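Local coordinates for rhamnosidase B (PDB 2OKX), which hydrolyses alpha-L-rhamnosides, releasing terminal alpha-L-rhamnose, as a glycoside hydrolase of family 78, at residues G923-V937 against P942-S956. Residues are numbered along the deposited sequence; the frame is centred on the assembly and turned at random. Where two conformers were deposited one is given.
With CA (calcium ion), chain D.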
loop_
_atom_site.group_PDB
_atom_site.type_symbol
_atom_site.label_atom_id
_atom_site.label_comp_id
_atom_site.label_asym_id
_atom_site.label_seq_id
_atom_site.Cartn_x
_atom_site.Cartn_y
_atom_site.Cartn_z
ATOM N N GLY A 923 -17.608 30.632 31.473
ATOM C CA GLY A 923 -18.003 31.372 30.286
ATOM C C GLY A 923 -17.007 32.402 29.792
ATOM O O GLY A 923 -17.350 33.252 28.965
ATOM N N LYS A 924 -15.773 32.327 30.270
ATOM C CA LYS A 924 -14.759 33.290 29.861
ATOM C C LYS A 924 -13.462 32.637 29.400
ATOM O O LYS A 924 -12.821 31.900 30.148
ATOM C CB LYS A 924 -14.479 34.256 31.013
ATOM C CG LYS A 924 -13.522 35.387 30.665
ATOM C CD LYS A 924 -13.391 36.352 31.836
ATOM C CE LYS A 924 -12.410 37.471 31.522
ATOM N NZ LYS A 924 -12.346 38.477 32.620
ATOM N N LEU A 925 -13.079 32.927 28.162
ATOM C CA LEU A 925 -11.865 32.375 27.570
ATOM C C LEU A 925 -10.727 33.371 27.465
ATOM O O LEU A 925 -10.934 34.584 27.445
ATOM C CB LEU A 925 -12.134 31.881 26.144
ATOM C CG LEU A 925 -12.750 30.536 25.780
ATOM C CD1 LEU A 925 -12.957 30.499 24.267
ATOM C CD2 LEU A 925 -11.843 29.397 26.218
ATOM N N LYS A 926 -9.519 32.828 27.386
ATOM C CA LYS A 926 -8.316 33.607 27.168
ATOM C C LYS A 926 -7.871 32.962 25.851
ATOM O O LYS A 926 -7.786 31.733 25.765
ATOM C CB LYS A 926 -7.276 33.345 28.252
ATOM C CG LYS A 926 -6.110 34.309 28.208
ATOM C CD LYS A 926 -4.818 33.650 28.667
ATOM C CE LYS A 926 -4.951 33.003 30.035
ATOM N NZ LYS A 926 -3.679 32.334 30.438
ATOM N N LEU A 927 -7.609 33.770 24.831
ATOM C CA LEU A 927 -7.219 33.248 23.524
ATOM C C LEU A 927 -6.043 34.012 22.929
ATOM O O LEU A 927 -6.033 35.240 22.938
ATOM C CB LEU A 927 -8.420 33.329 22.567
ATOM C CG LEU A 927 -8.203 33.133 21.061
ATOM C CD1 LEU A 927 -7.838 31.686 20.786
ATOM C CD2 LEU A 927 -9.475 33.504 20.297
ATOM N N ARG A 928 -5.058 33.277 22.416
ATOM C CA ARG A 928 -3.881 33.876 21.795
ATOM C C ARG A 928 -3.787 33.358 20.358
ATOM O O ARG A 928 -3.970 32.160 20.098
ATOM C CB ARG A 928 -2.617 33.483 22.569
ATOM C CG ARG A 928 -1.319 34.069 22.015
ATOM C CD ARG A 928 -0.104 33.394 22.651
ATOM N NE ARG A 928 1.167 33.946 22.184
ATOM C CZ ARG A 928 1.692 35.092 22.609
ATOM N NH1 ARG A 928 1.059 35.825 23.518
ATOM N NH2 ARG A 928 2.858 35.502 22.127
ATOM N N ILE A 929 -3.506 34.268 19.432
ATOM C CA ILE A 929 -3.386 33.941 18.019
ATOM C C ILE A 929 -2.096 34.572 17.500
ATOM O O ILE A 929 -1.836 35.750 17.741
ATOM C CB ILE A 929 -4.564 34.536 17.211
ATOM C CG1 ILE A 929 -5.888 33.951 17.708
ATOM C CG2 ILE A 929 -4.379 34.254 15.721
ATOM C CD1 ILE A 929 -7.108 34.728 17.233
ATOM N N GLU A 930 -1.290 33.790 16.796
ATOM C CA GLU A 930 -0.051 34.309 16.237
ATOM C C GLU A 930 -0.015 33.927 14.766
ATOM O O GLU A 930 -0.224 32.766 14.409
ATOM C CB GLU A 930 1.154 33.725 16.980
ATOM C CG GLU A 930 2.459 34.445 16.686
ATOM C CD GLU A 930 3.534 34.167 17.726
ATOM O OE1 GLU A 930 4.580 34.855 17.691
ATOM O OE2 GLU A 930 3.333 33.264 18.576
ATOM N N ALA A 931 0.236 34.907 13.905
ATOM C CA ALA A 931 0.281 34.647 12.472
ATOM C C ALA A 931 1.077 35.732 11.757
ATOM O O ALA A 931 1.343 36.782 12.329
ATOM C CB ALA A 931 -1.133 34.592 11.916
ATOM N N PRO A 932 1.487 35.474 10.503
ATOM C CA PRO A 932 2.252 36.458 9.728
ATOM C C PRO A 932 1.422 37.735 9.585
ATOM O O PRO A 932 0.208 37.670 9.423
ATOM C CB PRO A 932 2.478 35.743 8.400
ATOM C CG PRO A 932 2.589 34.301 8.821
ATOM C CD PRO A 932 1.432 34.179 9.795
ATOM N N GLU A 933 2.084 38.885 9.648
ATOM C CA GLU A 933 1.418 40.187 9.578
ATOM C C GLU A 933 0.502 40.451 8.387
ATOM O O GLU A 933 -0.472 41.186 8.518
ATOM C CB GLU A 933 2.464 41.307 9.655
ATOM C CG GLU A 933 3.500 41.245 8.547
ATOM C CD GLU A 933 4.585 42.299 8.691
ATOM O OE1 GLU A 933 5.587 42.215 7.948
ATOM O OE2 GLU A 933 4.438 43.207 9.537
ATOM N N ASP A 934 0.802 39.861 7.235
ATOM C CA ASP A 934 -0.004 40.091 6.040
ATOM C C ASP A 934 -1.249 39.214 5.928
ATOM O O ASP A 934 -1.946 39.242 4.921
ATOM C CB ASP A 934 0.862 39.918 4.793
ATOM C CG ASP A 934 1.531 38.567 4.737
ATOM O OD1 ASP A 934 2.162 38.170 5.744
ATOM O OD2 ASP A 934 1.432 37.903 3.685
ATOM N N ILE A 935 -1.534 38.437 6.963
ATOM C CA ILE A 935 -2.713 37.587 6.934
ATOM C C ILE A 935 -3.821 38.198 7.784
ATOM O O ILE A 935 -3.608 38.527 8.946
ATOM C CB ILE A 935 -2.376 36.165 7.436
ATOM C CG1 ILE A 935 -1.408 35.503 6.448
ATOM C CG2 ILE A 935 -3.649 35.339 7.592
ATOM C CD1 ILE A 935 -0.935 34.130 6.863
ATOM N N GLU A 936 -4.996 38.376 7.187
ATOM C CA GLU A 936 -6.134 38.934 7.902
ATOM C C GLU A 936 -6.751 37.843 8.779
ATOM O O GLU A 936 -6.995 36.727 8.319
ATOM C CB GLU A 936 -7.167 39.476 6.903
ATOM C CG GLU A 936 -8.534 39.792 7.502
ATOM C CD GLU A 936 -9.464 40.478 6.508
ATOM O OE1 GLU A 936 -10.695 40.368 6.667
ATOM O OE2 GLU A 936 -8.965 41.137 5.575
ATOM N N VAL A 937 -6.988 38.172 10.045
ATOM C CA VAL A 937 -7.564 37.223 10.994
ATOM C C VAL A 937 -8.945 37.653 11.469
ATOM O O VAL A 937 -9.108 38.753 11.990
ATOM C CB VAL A 937 -6.664 37.073 12.236
ATOM C CG1 VAL A 937 -7.263 36.051 13.203
ATOM C CG2 VAL A 937 -5.254 36.665 11.813
ATOM N N PRO A 942 -16.881 31.416 20.727
ATOM C CA PRO A 942 -18.061 30.546 20.673
ATOM C C PRO A 942 -19.290 31.126 21.374
ATOM O O PRO A 942 -19.178 32.009 22.225
ATOM C CB PRO A 942 -17.560 29.246 21.307
ATOM C CG PRO A 942 -16.502 29.708 22.248
ATOM C CD PRO A 942 -15.776 30.761 21.446
ATOM N N GLU A 943 -20.459 30.615 21.000
ATOM C CA GLU A 943 -21.737 31.080 21.537
ATOM C C GLU A 943 -21.757 31.368 23.029
ATOM O O GLU A 943 -21.424 30.507 23.847
ATOM C CB GLU A 943 -22.847 30.075 21.191
ATOM C CG GLU A 943 -24.224 30.430 21.753
ATOM C CD GLU A 943 -25.329 29.530 21.214
ATOM O OE1 GLU A 943 -25.052 28.339 20.952
ATOM O OE2 GLU A 943 -26.478 30.005 21.064
ATOM N N GLY A 944 -22.145 32.599 23.366
ATOM C CA GLY A 944 -22.249 33.025 24.753
ATOM C C GLY A 944 -20.968 33.132 25.561
ATOM O O GLY A 944 -21.015 33.346 26.770
ATOM N N ILE A 945 -19.822 32.998 24.905
ATOM C CA ILE A 945 -18.546 33.068 25.600
ATOM C C ILE A 945 -17.877 34.428 25.416
ATOM O O ILE A 945 -17.847 34.969 24.311
ATOM C CB ILE A 945 -17.590 31.949 25.087
ATOM C CG1 ILE A 945 -18.239 30.576 25.301
ATOM C CG2 ILE A 945 -16.258 32.008 25.807
ATOM C CD1 ILE A 945 -18.508 30.253 26.752
ATOM N N GLU A 946 -17.350 34.978 26.503
ATOM C CA GLU A 946 -16.664 36.262 26.443
ATOM C C GLU A 946 -15.195 35.960 26.689
ATOM O O GLU A 946 -14.836 34.804 26.905
ATOM C CB GLU A 946 -17.218 37.213 27.516
ATOM C CG GLU A 946 -16.914 36.820 28.952
ATOM C CD GLU A 946 -17.852 37.490 29.944
ATOM O OE1 GLU A 946 -18.360 38.587 29.635
ATOM O OE2 GLU A 946 -18.074 36.927 31.036
ATOM N N GLY A 947 -14.335 36.969 26.646
ATOM C CA GLY A 947 -12.935 36.686 26.888
ATOM C C GLY A 947 -11.929 37.714 26.424
ATOM O O GLY A 947 -12.285 38.789 25.940
ATOM N N GLU A 948 -10.658 37.359 26.573
ATOM C CA GLU A 948 -9.549 38.221 26.204
ATOM C C GLU A 948 -8.774 37.601 25.046
ATOM O O GLU A 948 -8.266 36.486 25.159
ATOM C CB GLU A 948 -8.628 38.392 27.408
ATOM C CG GLU A 948 -7.505 39.372 27.189
ATOM C CD GLU A 948 -7.971 40.817 27.216
ATOM O OE1 GLU A 948 -7.176 41.693 26.824
ATOM O OE2 GLU A 948 -9.121 41.078 27.635
ATOM N N VAL A 949 -8.679 38.326 23.938
ATOM C CA VAL A 949 -7.970 37.823 22.768
ATOM C C VAL A 949 -6.678 38.596 22.522
ATOM O O VAL A 949 -6.692 39.822 22.405
ATOM C CB VAL A 949 -8.845 37.925 21.498
ATOM C CG1 VAL A 949 -8.105 37.339 20.304
ATOM C CG2 VAL A 949 -10.161 37.205 21.713
ATOM N N THR A 950 -5.562 37.874 22.460
ATOM C CA THR A 950 -4.269 38.488 22.201
ATOM C C THR A 950 -3.841 38.066 20.801
ATOM O O THR A 950 -3.567 36.888 20.547
ATOM C CB THR A 950 -3.204 38.025 23.212
ATOM O OG1 THR A 950 -3.611 38.387 24.536
ATOM C CG2 THR A 950 -1.855 38.679 22.907
ATOM N N GLN A 951 -3.807 39.025 19.883
ATOM C CA GLN A 951 -3.416 38.721 18.522
ATOM C C GLN A 951 -2.029 39.272 18.245
ATOM O O GLN A 951 -1.790 40.479 18.348
ATOM C CB GLN A 951 -4.409 39.308 17.522
ATOM C CG GLN A 951 -4.081 38.914 16.092
ATOM C CD GLN A 951 -5.069 39.467 15.089
ATOM O OE1 GLN A 951 -6.255 39.598 15.379
ATOM N NE2 GLN A 951 -4.583 39.779 13.890
ATOM N N VAL A 952 -1.121 38.368 17.895
ATOM C CA VAL A 952 0.259 38.715 17.608
ATOM C C VAL A 952 0.586 38.508 16.129
ATOM O O VAL A 952 0.261 37.468 15.553
ATOM C CB VAL A 952 1.219 37.841 18.447
ATOM C CG1 VAL A 952 2.652 38.205 18.132
ATOM C CG2 VAL A 952 0.931 38.017 19.936
ATOM N N LYS A 953 1.218 39.502 15.513
ATOM C CA LYS A 953 1.607 39.401 14.111
ATOM C C LYS A 953 3.126 39.447 14.022
ATOM O O LYS A 953 3.765 40.239 14.719
ATOM C CB LYS A 953 1.046 40.568 13.293
ATOM C CG LYS A 953 -0.430 40.488 12.940
ATOM C CD LYS A 953 -0.841 41.758 12.200
ATOM C CE LYS A 953 -2.236 41.651 11.607
ATOM N NZ LYS A 953 -2.301 40.684 10.474
ATOM N N TYR A 954 3.709 38.600 13.183
ATOM C CA TYR A 954 5.154 38.628 13.022
ATOM C C TYR A 954 5.497 38.785 11.546
ATOM O O TYR A 954 4.640 38.613 10.680
ATOM C CB TYR A 954 5.823 37.377 13.627
ATOM C CG TYR A 954 5.445 36.043 13.020
ATOM C CD1 TYR A 954 4.205 35.456 13.276
ATOM C CD2 TYR A 954 6.353 35.343 12.222
ATOM C CE1 TYR A 954 3.880 34.195 12.752
ATOM C CE2 TYR A 954 6.040 34.091 11.697
ATOM C CZ TYR A 954 4.806 33.525 11.964
ATOM O OH TYR A 954 4.505 32.296 11.435
ATOM N N MET A 955 6.746 39.135 11.266
ATOM C CA MET A 955 7.198 39.348 9.899
ATOM C C MET A 955 7.267 38.100 9.040
ATOM O O MET A 955 7.603 37.017 9.516
ATOM C CB MET A 955 8.568 40.015 9.910
ATOM C CG MET A 955 8.556 41.421 10.448
ATOM S SD MET A 955 10.220 42.094 10.493
ATOM C CE MET A 955 10.629 42.072 8.746
ATOM N N SER A 956 6.954 38.267 7.761
ATOM C CA SER A 956 6.997 37.169 6.806
ATOM C C SER A 956 8.460 36.836 6.511
ATOM O O SER A 956 8.780 35.640 6.348
ATOM C CB SER A 956 6.279 37.568 5.515
ATOM O OG SER A 956 4.942 37.967 5.778
ATOM O OXT SER A 956 9.272 37.785 6.436
HETATM CA CA CA D . 4.260 42.281 15.780
HETATM O O HOH W 1 -19.730 34.738 28.765
HETATM O O HOH W 2 -1.971 37.966 10.781
HETATM O O HOH W 3 -8.066 40.487 13.749
HETATM O O HOH W 4 -6.212 40.560 11.441
#
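Lys-953 folds its side chain over the turn that follows strand 924-932. CB and CG pass Glu-933 CA at 3.8 Å each, CD and CE run alongside Glu-933 O, and NZ donates to that oxygen at 2.7 Å, from above the carbonyl plane. A bend at the last torsion (chi4 -69°) brings the ammonium there; it also donates to a water that donates hydrogen bonds to Pro-932 O and Ile-935 O. Pro-932 to Ile-935 is a type I turn, and a methionine in place of Lys-953 would probably leave Glu-933 O and the bridging water without their donor. Lys-953 O binds a calcium ion at 2.4 Å, with four further ligand atoms from outside the two segments. Tyr-954 sends its ring back over the neighbouring strand (chi1 62°): CE1 lies 3.8 Å from Pro-932 CD, Pro-932 CA sits over one face near the rim, and OH accepts a hydrogen bond from His-912 N. Strands 924-932 and 946-954 are parallel, the last pair of a mixed five-stranded sheet in the C-terminal domain, with 946-954 at its edge. The chain crosses between them through strand 936-939 of a second, three-stranded sheet, where Leu-927 and Ile-929 pack on Val-939, as in a beta-sandwich. The parallel backbone ladder runs unbroken from Glu-946 N on Gly-923 O to Glu-933 N on Tyr-954 O; Val-952 N to Ile-929 O is almost straight (178°). On one face Leu-927 and Val-949 lie side by side, CD2 to CG2 4.0 Å, while Val-937 CB rests 3.8 Å from Gln-951 NE2, and two waters link that amide to the backbone of Val-937. On the other, Glu-930 runs alongside Val-952. At the far end Leu-925 CG packs on Ile-945 CG2 at 3.8 Å, and Leu-925 CD1 meets Pro-942 CD.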